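Local coordinates for putative branched-chain amino acid ABC transporter (Rhodospirillum rubrum ATCC 11170, PDB 3HUT), which probably binds a branched-chain amino acid or similar small solute outside the cytoplasmic membrane and delivers it to an ABC importer, at residues L11-A16 against Y20-Q25; A66-P71 against G89-K94; A132-D137 against P195-L200; P232-L237 against L338-G343. One frame throughout, in Å; residues are numbered along the deposited sequence.

Contact 1 (L11-A16 against Y20-Q25)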
loop_
_atom_site.group_PDB
_atom_site.type_symbol
_atom_site.label_atom_id
_atom_site.label_comp_id
_atom_site.label_asym_id
_atom_site.label_seq_id
_atom_site.Cartn_x
_atom_site.Cartn_y
_atom_site.Cartn_z
ATOM N N LEU A 11 9.147 14.967 -2.536
ATOM C CA LEU A 11 9.636 13.599 -2.413
ATOM C C LEU A 11 11.140 13.582 -2.150
ATOM O O LEU A 11 11.851 14.542 -2.462
ATOM C CB LEU A 11 9.325 12.804 -3.691
ATOM C CG LEU A 11 9.457 13.486 -5.060
ATOM C CD1 LEU A 11 10.708 14.334 -5.132
ATOM C CD2 LEU A 11 9.465 12.428 -6.152
ATOM N N PRO A 12 11.642 12.489 -1.564
ATOM C CA PRO A 12 13.071 12.368 -1.261
ATOM C C PRO A 12 13.948 11.954 -2.440
ATOM O O PRO A 12 13.850 10.830 -2.928
ATOM C CB PRO A 12 13.088 11.346 -0.128
ATOM C CG PRO A 12 11.953 10.437 -0.487
ATOM C CD PRO A 12 10.870 11.402 -0.932
ATOM N N LEU A 13 14.805 12.871 -2.890
ATOM C CA LEU A 13 15.720 12.602 -3.996
ATOM C C LEU A 13 17.160 12.561 -3.496
ATOM O O LEU A 13 18.092 12.291 -4.252
ATOM C CB LEU A 13 15.570 13.656 -5.091
ATOM C CG LEU A 13 14.213 13.606 -5.803
ATOM C CD1 LEU A 13 14.135 14.703 -6.851
ATOM C CD2 LEU A 13 14.019 12.225 -6.443
ATOM N N THR A 14 17.336 12.850 -2.213
ATOM C CA THR A 14 18.649 12.799 -1.601
ATOM C C THR A 14 18.430 12.201 -0.220
ATOM O O THR A 14 17.344 12.321 0.348
ATOM C CB THR A 14 19.320 14.209 -1.513
ATOM O OG1 THR A 14 18.485 15.117 -0.794
ATOM C CG2 THR A 14 19.566 14.762 -2.905
ATOM N N GLY A 15 19.442 11.523 0.306
ATOM C CA GLY A 15 19.292 10.921 1.613
ATOM C C GLY A 15 19.091 9.424 1.536
ATOM O O GLY A 15 19.067 8.839 0.450
ATOM N N ALA A 16 18.928 8.804 2.697
ATOM C CA ALA A 16 18.758 7.361 2.787
ATOM C C ALA A 16 17.584 6.813 1.985
ATOM O O ALA A 16 17.602 5.660 1.568
ATOM C CB ALA A 16 18.616 6.954 4.249
ATOM N N TYR A 20 13.319 5.867 -3.276
ATOM C CA TYR A 20 11.869 5.918 -3.316
ATOM C C TYR A 20 11.401 7.146 -4.089
ATOM O O TYR A 20 10.408 7.093 -4.815
ATOM C CB TYR A 20 11.327 5.925 -1.891
ATOM C CG TYR A 20 11.708 4.674 -1.140
ATOM C CD1 TYR A 20 11.228 3.429 -1.543
ATOM C CD2 TYR A 20 12.571 4.724 -0.046
ATOM C CE1 TYR A 20 11.593 2.265 -0.877
ATOM C CE2 TYR A 20 12.945 3.563 0.631
ATOM C CZ TYR A 20 12.451 2.337 0.208
ATOM O OH TYR A 20 12.805 1.184 0.869
ATOM N N GLY A 21 12.127 8.249 -3.938
ATOM C CA GLY A 21 11.766 9.461 -4.649
ATOM C C GLY A 21 11.985 9.250 -6.131
ATOM O O GLY A 21 11.231 9.753 -6.967
ATOM N N ARG A 22 13.022 8.489 -6.463
ATOM C CA ARG A 22 13.321 8.221 -7.856
ATOM C C ARG A 22 12.229 7.411 -8.552
ATOM O O ARG A 22 11.836 7.744 -9.672
ATOM C CB ARG A 22 14.686 7.525 -7.985
ATOM C CG ARG A 22 15.863 8.486 -7.778
ATOM C CD ARG A 22 17.196 7.877 -8.216
ATOM N NE ARG A 22 17.639 6.787 -7.350
ATOM C CZ ARG A 22 18.311 6.951 -6.214
ATOM N NH1 ARG A 22 18.628 8.171 -5.790
ATOM N NH2 ARG A 22 18.686 5.892 -5.508
ATOM N N VAL A 23 11.714 6.371 -7.902
ATOM C CA VAL A 23 10.672 5.569 -8.538
ATOM C C VAL A 23 9.350 6.332 -8.570
ATOM O O VAL A 23 8.494 6.067 -9.410
ATOM C CB VAL A 23 10.491 4.185 -7.845
ATOM C CG1 VAL A 23 11.814 3.427 -7.874
ATOM C CG2 VAL A 23 9.989 4.346 -6.420
ATOM N N PHE A 24 9.191 7.287 -7.657
ATOM C CA PHE A 24 7.991 8.115 -7.620
ATOM C C PHE A 24 7.995 8.973 -8.879
ATOM O O PHE A 24 6.973 9.135 -9.549
ATOM C CB PHE A 24 8.006 9.045 -6.399
ATOM C CG PHE A 24 7.447 8.435 -5.141
ATOM C CD1 PHE A 24 7.077 7.091 -5.088
ATOM C CD2 PHE A 24 7.299 9.216 -3.996
ATOM C CE1 PHE A 24 6.563 6.534 -3.912
ATOM C CE2 PHE A 24 6.788 8.671 -2.819
ATOM C CZ PHE A 24 6.421 7.327 -2.776
ATOM N N GLN A 25 9.160 9.528 -9.189
ATOM C CA GLN A 25 9.310 10.386 -10.354
ATOM C C GLN A 25 9.191 9.593 -11.654
ATOM O O GLN A 25 8.649 10.089 -12.637
ATOM C CB GLN A 25 10.651 11.123 -10.283
ATOM C CG GLN A 25 10.829 12.203 -11.334
ATOM C CD GLN A 25 11.853 13.247 -10.920
ATOM O OE1 GLN A 25 12.959 12.913 -10.496
ATOM N NE2 GLN A 25 11.485 14.520 -11.044
HETATM O O HOH W 1 17.857 10.900 -6.457
#
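Gly21 is the point at which Leu11, Pro12 and Leu13 close onto the helix, and it illustrates how a missing side chain can set the distance between a loop and a helix. The CA of Gly21 lies 3.0 Å from Pro12 O in a CA-H...O contact whose angle at the hydrogen is 142°. A CB on this residue would run straight into that oxygen and press on a methyl of Leu13. On one flank Leu11 CD2 reaches Gly21 O at 3.3 Å and also packs on Phe24 CB at 3.7 Å. A chi1 of 39° tucks Leu11 CG between its own backbone N and carbonyl carbon, which carries CD2 over the helix while CB stays at the edge of the Phe24 ring. On the other flank Leu13 CD2 rests 3.6 Å from Gly21 C.

The solvent side is far looser. The guanidinium end of Arg22 reaches Leu13 through a water that donates to Leu13 O at 2.6 Å and accepts from Arg22 NH1 at 2.9 Å, lying in the guanidinium plane. Gln25 adds a light touch, its OE1 4.2 Å from Leu13 CD1. Asp52 holds the loop by hydrogen bonds to Leu13 N and Thr14 OG1. The arrangement is the turn from the first strand into the first helix of a periplasmic binding protein lobe, at the C-terminal end of that strand, the side on which relatives hold their solute and where this protein probably does too.

Contact 2 (A66-P71 against G89-K94)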
loop_
_atom_site.group_PDB
_atom_site.type_symbol
_atom_site.label_atom_id
_atom_site.label_comp_id
_atom_site.label_asym_id
_atom_site.label_seq_id
_atom_site.Cartn_x
_atom_site.Cartn_y
_atom_site.Cartn_z
ATOM N N ALA A 66 6.331 27.042 0.600
ATOM C CA ALA A 66 6.606 27.465 -0.768
ATOM C C ALA A 66 5.460 27.143 -1.727
ATOM O O ALA A 66 5.054 27.993 -2.520
ATOM C CB ALA A 66 7.909 26.822 -1.263
ATOM N N PHE A 67 4.946 25.915 -1.664
ATOM C CA PHE A 67 3.838 25.522 -2.529
ATOM C C PHE A 67 2.584 26.332 -2.209
ATOM O O PHE A 67 1.843 26.734 -3.106
ATOM C CB PHE A 67 3.510 24.035 -2.367
ATOM C CG PHE A 67 4.502 23.106 -3.018
ATOM C CD1 PHE A 67 5.207 23.491 -4.152
ATOM C CD2 PHE A 67 4.682 21.816 -2.523
ATOM C CE1 PHE A 67 6.077 22.601 -4.787
ATOM C CE2 PHE A 67 5.548 20.920 -3.149
ATOM C CZ PHE A 67 6.247 21.311 -4.281
ATOM N N VAL A 68 2.345 26.555 -0.921
ATOM C CA VAL A 68 1.179 27.314 -0.478
ATOM C C VAL A 68 1.250 28.746 -1.007
ATOM O O VAL A 68 0.247 29.310 -1.451
ATOM C CB VAL A 68 1.089 27.325 1.073
ATOM C CG1 VAL A 68 0.048 28.352 1.547
ATOM C CG2 VAL A 68 0.715 25.930 1.573
ATOM N N ASP A 69 2.450 29.315 -0.979
ATOM C CA ASP A 69 2.679 30.677 -1.444
ATOM C C ASP A 69 2.618 30.859 -2.956
ATOM O O ASP A 69 2.563 31.989 -3.439
ATOM C CB ASP A 69 4.026 31.188 -0.925
ATOM C CG ASP A 69 3.886 31.994 0.346
ATOM O OD1 ASP A 69 3.286 33.088 0.285
ATOM O OD2 ASP A 69 4.371 31.540 1.403
ATOM N N ASP A 70 2.645 29.759 -3.707
ATOM C CA ASP A 70 2.561 29.846 -5.162
ATOM C C ASP A 70 1.116 29.566 -5.568
ATOM O O ASP A 70 0.690 28.413 -5.621
ATOM C CB ASP A 70 3.481 28.821 -5.827
ATOM C CG ASP A 70 3.535 28.984 -7.336
ATOM O OD1 ASP A 70 2.589 29.564 -7.912
ATOM O OD2 ASP A 70 4.519 28.522 -7.949
ATOM N N PRO A 71 0.344 30.623 -5.873
ATOM C CA PRO A 71 -1.062 30.484 -6.271
ATOM C C PRO A 71 -1.337 29.517 -7.423
ATOM O O PRO A 71 -2.467 29.061 -7.593
ATOM C CB PRO A 71 -1.466 31.920 -6.600
ATOM C CG PRO A 71 -0.183 32.522 -7.080
ATOM C CD PRO A 71 0.798 32.011 -6.061
ATOM N N GLY A 89 1.923 18.037 6.121
ATOM C CA GLY A 89 0.473 17.974 6.189
ATOM C C GLY A 89 -0.152 18.995 7.127
ATOM O O GLY A 89 -1.206 19.555 6.823
ATOM N N SER A 90 0.495 19.244 8.261
ATOM C CA SER A 90 -0.024 20.203 9.234
ATOM C C SER A 90 -0.186 21.583 8.607
ATOM O O SER A 90 -1.163 22.290 8.871
ATOM C CB SER A 90 0.909 20.279 10.444
ATOM O OG SER A 90 1.015 19.010 11.067
ATOM N N ILE A 91 0.780 21.956 7.773
ATOM C CA ILE A 91 0.760 23.236 7.077
ATOM C C ILE A 91 -0.334 23.248 6.009
ATOM O O ILE A 91 -1.143 24.174 5.942
ATOM C CB ILE A 91 2.125 23.508 6.412
ATOM C CG1 ILE A 91 3.174 23.768 7.500
ATOM C CG2 ILE A 91 2.018 24.686 5.442
ATOM C CD1 ILE A 91 4.589 23.918 6.978
ATOM N N TYR A 92 -0.355 22.221 5.169
ATOM C CA TYR A 92 -1.363 22.135 4.122
ATOM C C TYR A 92 -2.788 22.176 4.680
ATOM O O TYR A 92 -3.658 22.840 4.124
ATOM C CB TYR A 92 -1.169 20.858 3.308
ATOM C CG TYR A 92 0.137 20.801 2.544
ATOM C CD1 TYR A 92 0.600 21.905 1.824
ATOM C CD2 TYR A 92 0.884 19.625 2.498
ATOM C CE1 TYR A 92 1.783 21.830 1.067
ATOM C CE2 TYR A 92 2.058 19.541 1.749
ATOM C CZ TYR A 92 2.500 20.641 1.038
ATOM O OH TYR A 92 3.657 20.537 0.296
ATOM N N GLY A 93 -3.019 21.460 5.776
ATOM C CA GLY A 93 -4.343 21.437 6.374
ATOM C C GLY A 93 -4.762 22.821 6.829
ATOM O O GLY A 93 -5.884 23.261 6.579
ATOM N N LYS A 94 -3.852 23.510 7.503
ATOM C CA LYS A 94 -4.123 24.857 7.983
ATOM C C LYS A 94 -4.289 25.852 6.835
ATOM O O LYS A 94 -5.121 26.758 6.908
ATOM C CB LYS A 94 -2.991 25.323 8.904
ATOM C CG LYS A 94 -3.141 26.751 9.406
ATOM C CD LYS A 94 -1.965 27.147 10.279
ATOM C CE LYS A 94 -2.080 28.592 10.745
ATOM N NZ LYS A 94 -0.878 29.018 11.521
#
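Val68 and Phe67 of helix 57-69 meet Ile91 and Tyr92 of helix 82-95, two neighbouring helices on one side of the parallel sheet in the alpha/beta sandwich of a type I periplasmic binding protein. Strand 73-78 runs between them in the chain, and the pair shows how such helices can touch through a few side chains, the nearest CA atoms, those of Val68 and Tyr92, being 7.4 Å from each other.

The aliphatic part belongs to one methyl. Val68 CG2, placed beside its backbone N by a chi1 of 168°, comes within 4.3 Å of Ile91 CG2. The same methyl stands 4.0 Å from Tyr92 CD1, near the plane of the ring and at its edge, so it touches both side chains without covering an aromatic face.

The aromatic part lies deeper, against the sheet. Phe67 rests on Leu49, Ala51 and Val76, and Tyr92 also leans on Val76, so both rings are buried between helix and strands. They do not stack; the tyrosine reaches across at a slant and presents its phenolic end to the other ring.

The polar part is that phenol oxygen. Tyr92 OH is hydrogen-bonded to the Glu10 carboxylate, and it sits in the plane of the Phe67 ring, at its edge, 3.3 Å from CD2.

Contact 3 (A132-D137 against P195-L200)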
loop_
_atom_site.group_PDB
_atom_site.type_symbol
_atom_site.label_atom_id
_atom_site.label_comp_id
_atom_site.label_asym_id
_atom_site.label_seq_id
_atom_site.Cartn_x
_atom_site.Cartn_y
_atom_site.Cartn_z
ATOM N N ALA A 132 -12.041 -12.307 6.689
ATOM C CA ALA A 132 -13.239 -12.588 5.894
ATOM C C ALA A 132 -12.946 -13.660 4.845
ATOM O O ALA A 132 -13.784 -14.516 4.562
ATOM C CB ALA A 132 -13.739 -11.307 5.211
ATOM N N TRP A 133 -11.748 -13.606 4.274
ATOM C CA TRP A 133 -11.328 -14.564 3.259
ATOM C C TRP A 133 -11.282 -15.982 3.851
ATOM O O TRP A 133 -11.826 -16.931 3.279
ATOM C CB TRP A 133 -9.946 -14.153 2.731
ATOM C CG TRP A 133 -9.348 -15.039 1.662
ATOM C CD1 TRP A 133 -9.945 -16.085 1.013
ATOM C CD2 TRP A 133 -8.024 -14.939 1.124
ATOM N NE1 TRP A 133 -9.070 -16.643 0.106
ATOM C CE2 TRP A 133 -7.885 -15.957 0.154
ATOM C CE3 TRP A 133 -6.941 -14.083 1.368
ATOM C CZ2 TRP A 133 -6.700 -16.146 -0.571
ATOM C CZ3 TRP A 133 -5.761 -14.272 0.643
ATOM C CH2 TRP A 133 -5.655 -15.294 -0.313
HETATM N N MSE A 134 -10.648 -16.123 5.006
HETATM C CA MSE A 134 -10.556 -17.430 5.641
HETATM C C MSE A 134 -11.914 -17.966 6.094
HETATM O O MSE A 134 -12.171 -19.168 6.015
HETATM C CB MSE A 134 -9.563 -17.371 6.800
HETATM C CG MSE A 134 -8.134 -17.192 6.314
HETATM SE SE MSE A 134 -6.807 -17.088 7.703
HETATM C CE MSE A 134 -6.660 -18.964 8.125
ATOM N N ILE A 135 -12.784 -17.080 6.564
ATOM C CA ILE A 135 -14.124 -17.488 6.984
ATOM C C ILE A 135 -14.842 -17.968 5.728
ATOM O O ILE A 135 -15.530 -18.992 5.735
ATOM C CB ILE A 135 -14.912 -16.298 7.584
ATOM C CG1 ILE A 135 -14.305 -15.882 8.929
ATOM C CG2 ILE A 135 -16.392 -16.662 7.727
ATOM C CD1 ILE A 135 -14.514 -16.898 10.069
ATOM N N GLY A 136 -14.665 -17.220 4.642
ATOM C CA GLY A 136 -15.291 -17.568 3.380
ATOM C C GLY A 136 -14.818 -18.911 2.857
ATOM O O GLY A 136 -15.557 -19.601 2.154
ATOM N N ASP A 137 -13.583 -19.281 3.195
ATOM C CA ASP A 137 -13.029 -20.557 2.756
ATOM C C ASP A 137 -13.394 -21.700 3.695
ATOM O O ASP A 137 -12.900 -22.820 3.540
ATOM C CB ASP A 137 -11.505 -20.462 2.603
ATOM C CG ASP A 137 -11.099 -19.756 1.324
ATOM O OD1 ASP A 137 -12.004 -19.390 0.547
ATOM O OD2 ASP A 137 -9.883 -19.568 1.089
ATOM N N PRO A 195 -5.322 -26.283 15.267
ATOM C CA PRO A 195 -6.131 -25.327 14.506
ATOM C C PRO A 195 -6.313 -25.859 13.082
ATOM O O PRO A 195 -5.566 -26.733 12.653
ATOM C CB PRO A 195 -5.286 -24.053 14.554
ATOM C CG PRO A 195 -3.884 -24.586 14.598
ATOM C CD PRO A 195 -4.000 -25.720 15.595
ATOM N N GLN A 196 -7.302 -25.346 12.355
ATOM C CA GLN A 196 -7.549 -25.791 10.985
ATOM C C GLN A 196 -6.599 -25.103 10.005
ATOM O O GLN A 196 -6.304 -25.632 8.936
ATOM C CB GLN A 196 -8.983 -25.481 10.565
ATOM C CG GLN A 196 -10.060 -26.060 11.459
ATOM C CD GLN A 196 -11.438 -25.586 11.046
ATOM O OE1 GLN A 196 -11.626 -24.410 10.730
ATOM N NE2 GLN A 196 -12.412 -26.495 11.050
ATOM N N ALA A 197 -6.127 -23.919 10.369
ATOM C CA ALA A 197 -5.224 -23.183 9.498
ATOM C C ALA A 197 -4.370 -22.207 10.286
ATOM O O ALA A 197 -4.589 -21.994 11.482
ATOM C CB ALA A 197 -6.018 -22.435 8.429
ATOM N N ILE A 198 -3.403 -21.611 9.594
ATOM C CA ILE A 198 -2.484 -20.658 10.197
ATOM C C ILE A 198 -2.453 -19.347 9.418
ATOM O O ILE A 198 -2.410 -19.350 8.184
ATOM C CB ILE A 198 -1.045 -21.229 10.216
ATOM C CG1 ILE A 198 -1.027 -22.565 10.958
ATOM C CG2 ILE A 198 -0.089 -20.228 10.870
ATOM C CD1 ILE A 198 0.307 -23.287 10.892
ATOM N N TYR A 199 -2.490 -18.232 10.142
ATOM C CA TYR A 199 -2.412 -16.924 9.509
ATOM C C TYR A 199 -1.121 -16.280 9.991
ATOM O O TYR A 199 -0.911 -16.141 11.196
ATOM C CB TYR A 199 -3.588 -16.024 9.900
ATOM C CG TYR A 199 -3.475 -14.658 9.257
ATOM C CD1 TYR A 199 -3.653 -14.503 7.879
ATOM C CD2 TYR A 199 -3.113 -13.534 10.005
ATOM C CE1 TYR A 199 -3.467 -13.265 7.256
ATOM C CE2 TYR A 199 -2.926 -12.285 9.387
ATOM C CZ TYR A 199 -3.104 -12.164 8.014
ATOM O OH TYR A 199 -2.913 -10.949 7.384
ATOM N N LEU A 200 -0.258 -15.892 9.056
ATOM C CA LEU A 200 1.016 -15.282 9.416
ATOM C C LEU A 200 1.062 -13.771 9.212
ATOM O O LEU A 200 0.991 -13.286 8.082
ATOM C CB LEU A 200 2.152 -15.916 8.602
ATOM C CG LEU A 200 2.355 -17.431 8.753
ATOM C CD1 LEU A 200 3.506 -17.897 7.860
ATOM C CD2 LEU A 200 2.636 -17.756 10.220
#
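A bend at the end of the Met134 side chain joins helix to strand: the chain runs out extended as far as the selenium, then chi3 of 78° folds the terminal methyl aside, so that SE and CE address different residues. Tyr199 answers with its CG anti to the backbone N, which sets the ring beside the selenium. Met134, a selenomethionine in this crystal, thus puts CE 3.5 Å from Ala197 CB, while SE lies 4.0 Å from Tyr199 CB. The selenium is also 5.2 Å from the centre of the tyrosine ring and 62° off its normal, a Met-aromatic contact in which it stands obliquely to the ring. This is the helix-on-sheet layer of the second alpha/beta lobe, where helix 126-136 packs against the central strands; the short segments of helix and strand run nearly antiparallel, at 166°, with their axes 11.1 Å apart. Ala197 and Tyr199, two residues apart on one strand, offer the same face of the sheet, and the small alanine lets the methyl settle close to the strand. Val142, Phe159 and Tyr224 complete the apolar surroundings of Met134. Phe159 stacks on the Tyr199 ring, and the hydroxyl of Tyr199 is hydrogen-bonded to Asn130 ND2, one helical turn before Met134.

Contact 4 (P232-L237 against L338-G343)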
loop_
_atom_site.group_PDB
_atom_site.type_symbol
_atom_site.label_atom_id
_atom_site.label_comp_id
_atom_site.label_asym_id
_atom_site.label_seq_id
_atom_site.Cartn_x
_atom_site.Cartn_y
_atom_site.Cartn_z
ATOM N N PRO A 232 9.629 -12.121 -4.531
ATOM C CA PRO A 232 10.186 -13.332 -5.136
ATOM C C PRO A 232 11.090 -14.030 -4.114
ATOM O O PRO A 232 11.265 -15.247 -4.156
ATOM C CB PRO A 232 10.945 -12.796 -6.356
ATOM C CG PRO A 232 11.265 -11.376 -5.989
ATOM C CD PRO A 232 10.019 -10.916 -5.282
ATOM N N LYS A 233 11.633 -13.252 -3.178
ATOM C CA LYS A 233 12.509 -13.795 -2.146
ATOM C C LYS A 233 11.785 -14.787 -1.243
ATOM O O LYS A 233 12.408 -15.689 -0.691
ATOM C CB LYS A 233 13.120 -12.663 -1.310
ATOM C CG LYS A 233 14.027 -11.745 -2.124
ATOM C CD LYS A 233 14.595 -10.591 -1.306
ATOM C CE LYS A 233 15.745 -11.021 -0.394
ATOM N NZ LYS A 233 15.322 -11.807 0.809
ATOM N N PHE A 234 10.473 -14.630 -1.099
ATOM C CA PHE A 234 9.703 -15.546 -0.262
ATOM C C PHE A 234 9.859 -16.954 -0.821
ATOM O O PHE A 234 10.022 -17.920 -0.076
ATOM C CB PHE A 234 8.222 -15.146 -0.245
ATOM C CG PHE A 234 7.366 -16.017 0.635
ATOM C CD1 PHE A 234 7.709 -16.235 1.971
ATOM C CD2 PHE A 234 6.199 -16.595 0.140
ATOM C CE1 PHE A 234 6.901 -17.012 2.806
ATOM C CE2 PHE A 234 5.383 -17.374 0.960
ATOM C CZ PHE A 234 5.733 -17.582 2.298
ATOM N N ILE A 235 9.833 -17.057 -2.144
ATOM C CA ILE A 235 9.972 -18.341 -2.814
ATOM C C ILE A 235 11.439 -18.776 -2.871
ATOM O O ILE A 235 11.749 -19.945 -2.656
ATOM C CB ILE A 235 9.380 -18.269 -4.240
ATOM C CG1 ILE A 235 7.883 -17.936 -4.141
ATOM C CG2 ILE A 235 9.610 -19.583 -4.980
ATOM C CD1 ILE A 235 7.221 -17.639 -5.470
ATOM N N ASP A 236 12.343 -17.845 -3.151
ATOM C CA ASP A 236 13.755 -18.198 -3.204
ATOM C C ASP A 236 14.226 -18.691 -1.839
ATOM O O ASP A 236 15.080 -19.573 -1.754
ATOM C CB ASP A 236 14.619 -17.004 -3.619
ATOM C CG ASP A 236 14.272 -16.478 -4.994
ATOM O OD1 ASP A 236 13.991 -17.294 -5.895
ATOM O OD2 ASP A 236 14.293 -15.244 -5.170
ATOM N N LEU A 237 13.669 -18.113 -0.776
ATOM C CA LEU A 237 14.039 -18.484 0.585
ATOM C C LEU A 237 13.305 -19.704 1.137
ATOM O O LEU A 237 13.863 -20.450 1.945
ATOM C CB LEU A 237 13.801 -17.306 1.532
ATOM C CG LEU A 237 14.662 -16.057 1.320
ATOM C CD1 LEU A 237 14.174 -14.945 2.236
ATOM C CD2 LEU A 237 16.141 -16.394 1.600
ATOM N N LEU A 338 -3.849 -14.368 -3.992
ATOM C CA LEU A 338 -2.848 -15.167 -4.680
ATOM C C LEU A 338 -2.513 -16.444 -3.918
ATOM O O LEU A 338 -2.826 -16.578 -2.739
ATOM C CB LEU A 338 -1.559 -14.353 -4.834
ATOM C CG LEU A 338 -1.658 -12.944 -5.424
ATOM C CD1 LEU A 338 -0.341 -12.210 -5.203
ATOM C CD2 LEU A 338 -1.984 -13.025 -6.908
ATOM N N VAL A 339 -1.875 -17.378 -4.613
ATOM C CA VAL A 339 -1.434 -18.621 -4.000
ATOM C C VAL A 339 -0.097 -18.945 -4.644
ATOM O O VAL A 339 0.115 -18.672 -5.829
ATOM C CB VAL A 339 -2.422 -19.800 -4.243
ATOM C CG1 VAL A 339 -2.470 -20.166 -5.714
ATOM C CG2 VAL A 339 -1.998 -21.012 -3.412
ATOM N N VAL A 340 0.817 -19.489 -3.853
ATOM C CA VAL A 340 2.124 -19.864 -4.363
ATOM C C VAL A 340 1.971 -21.253 -4.952
ATOM O O VAL A 340 1.622 -22.190 -4.242
ATOM C CB VAL A 340 3.177 -19.933 -3.238
ATOM C CG1 VAL A 340 4.516 -20.403 -3.811
ATOM C CG2 VAL A 340 3.320 -18.568 -2.571
ATOM N N ARG A 341 2.202 -21.387 -6.251
ATOM C CA ARG A 341 2.092 -22.693 -6.881
ATOM C C ARG A 341 3.164 -22.826 -7.945
ATOM O O ARG A 341 3.327 -21.956 -8.797
ATOM C CB ARG A 341 0.702 -22.889 -7.497
ATOM C CG ARG A 341 0.383 -24.346 -7.807
ATOM C CD ARG A 341 0.404 -25.198 -6.531
ATOM N NE ARG A 341 -0.706 -24.897 -5.628
ATOM C CZ ARG A 341 -0.811 -25.366 -4.385
ATOM N NH1 ARG A 341 0.133 -26.155 -3.885
ATOM N NH2 ARG A 341 -1.868 -25.057 -3.643
ATOM N N GLU A 342 3.905 -23.924 -7.876
ATOM C CA GLU A 342 4.976 -24.186 -8.822
ATOM C C GLU A 342 5.999 -23.061 -8.935
ATOM O O GLU A 342 6.352 -22.645 -10.033
ATOM C CB GLU A 342 4.395 -24.510 -10.199
ATOM C CG GLU A 342 3.626 -25.818 -10.225
ATOM C CD GLU A 342 3.052 -26.135 -11.591
ATOM O OE1 GLU A 342 3.823 -26.117 -12.577
ATOM O OE2 GLU A 342 1.833 -26.409 -11.680
ATOM N N GLY A 343 6.451 -22.558 -7.791
ATOM C CA GLY A 343 7.485 -21.536 -7.782
ATOM C C GLY A 343 7.158 -20.094 -8.113
ATOM O O GLY A 343 8.068 -19.315 -8.386
#
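A beta-hairpin near the C-terminus, formed by strands 331-341 and 344-347, receives the short helix 232-238 through Val340 and Gly343, which meet Phe234 and Ile235. Its two turn residues, Glu342 and Gly343, both have positive phi (54° and 77°), as in a type I' turn, and this brings the carbonyl of Gly343 round to the helix.

Ile235 does most of the touching. Its CD1 approaches Gly343 O at 3.5 Å and its CG2 comes to 3.7 Å from the same oxygen, so two branches of one side chain lie against a single carbonyl group. Nearer its root, Ile235 CG1 passes Val340 CG1 at 4.2 Å, the two side chains sliding by each other in opposite directions. Phe234 adds a lighter touch: CE2, at the edge of its ring, is 4.3 Å from Val340 CG2. With an alanine in place of Ile235, CG1 of Val340 and the Gly343 end of the turn would probably lose the side chain that packs on them, opening a gap between helix and hairpin.

Glu243 steadies the turn from outside the contact, its carboxylate accepting from Glu342 N and Gly343 N. Phe345 of the returning strand packs on both Ile235 and Val340, while Phe234 packs on Tyr204 and Leu211, so that helix 232-238 is lodged between helix 204-216 and the hairpin.

In the fold
The four contacts sample the two lobes of a type I periplasmic binding protein. Contacts 1 and 2 belong to the N-terminal lobe around the five-stranded parallel sheet; their centres are 21 Å apart and they do not touch. Contacts 3 and 4 share the other sheet, with centres 19 Å apart, and meet directly where Trp133 CH2 packs on Leu338 O at 3.9 Å. Between the lobes the separations grow, from 29 Å for contacts 1 and 4 to 45 Å between the centres of contacts 2 and 3. In relatives the solute is held in the cleft between lobes; of the four, contact 1 probably lies nearest that region.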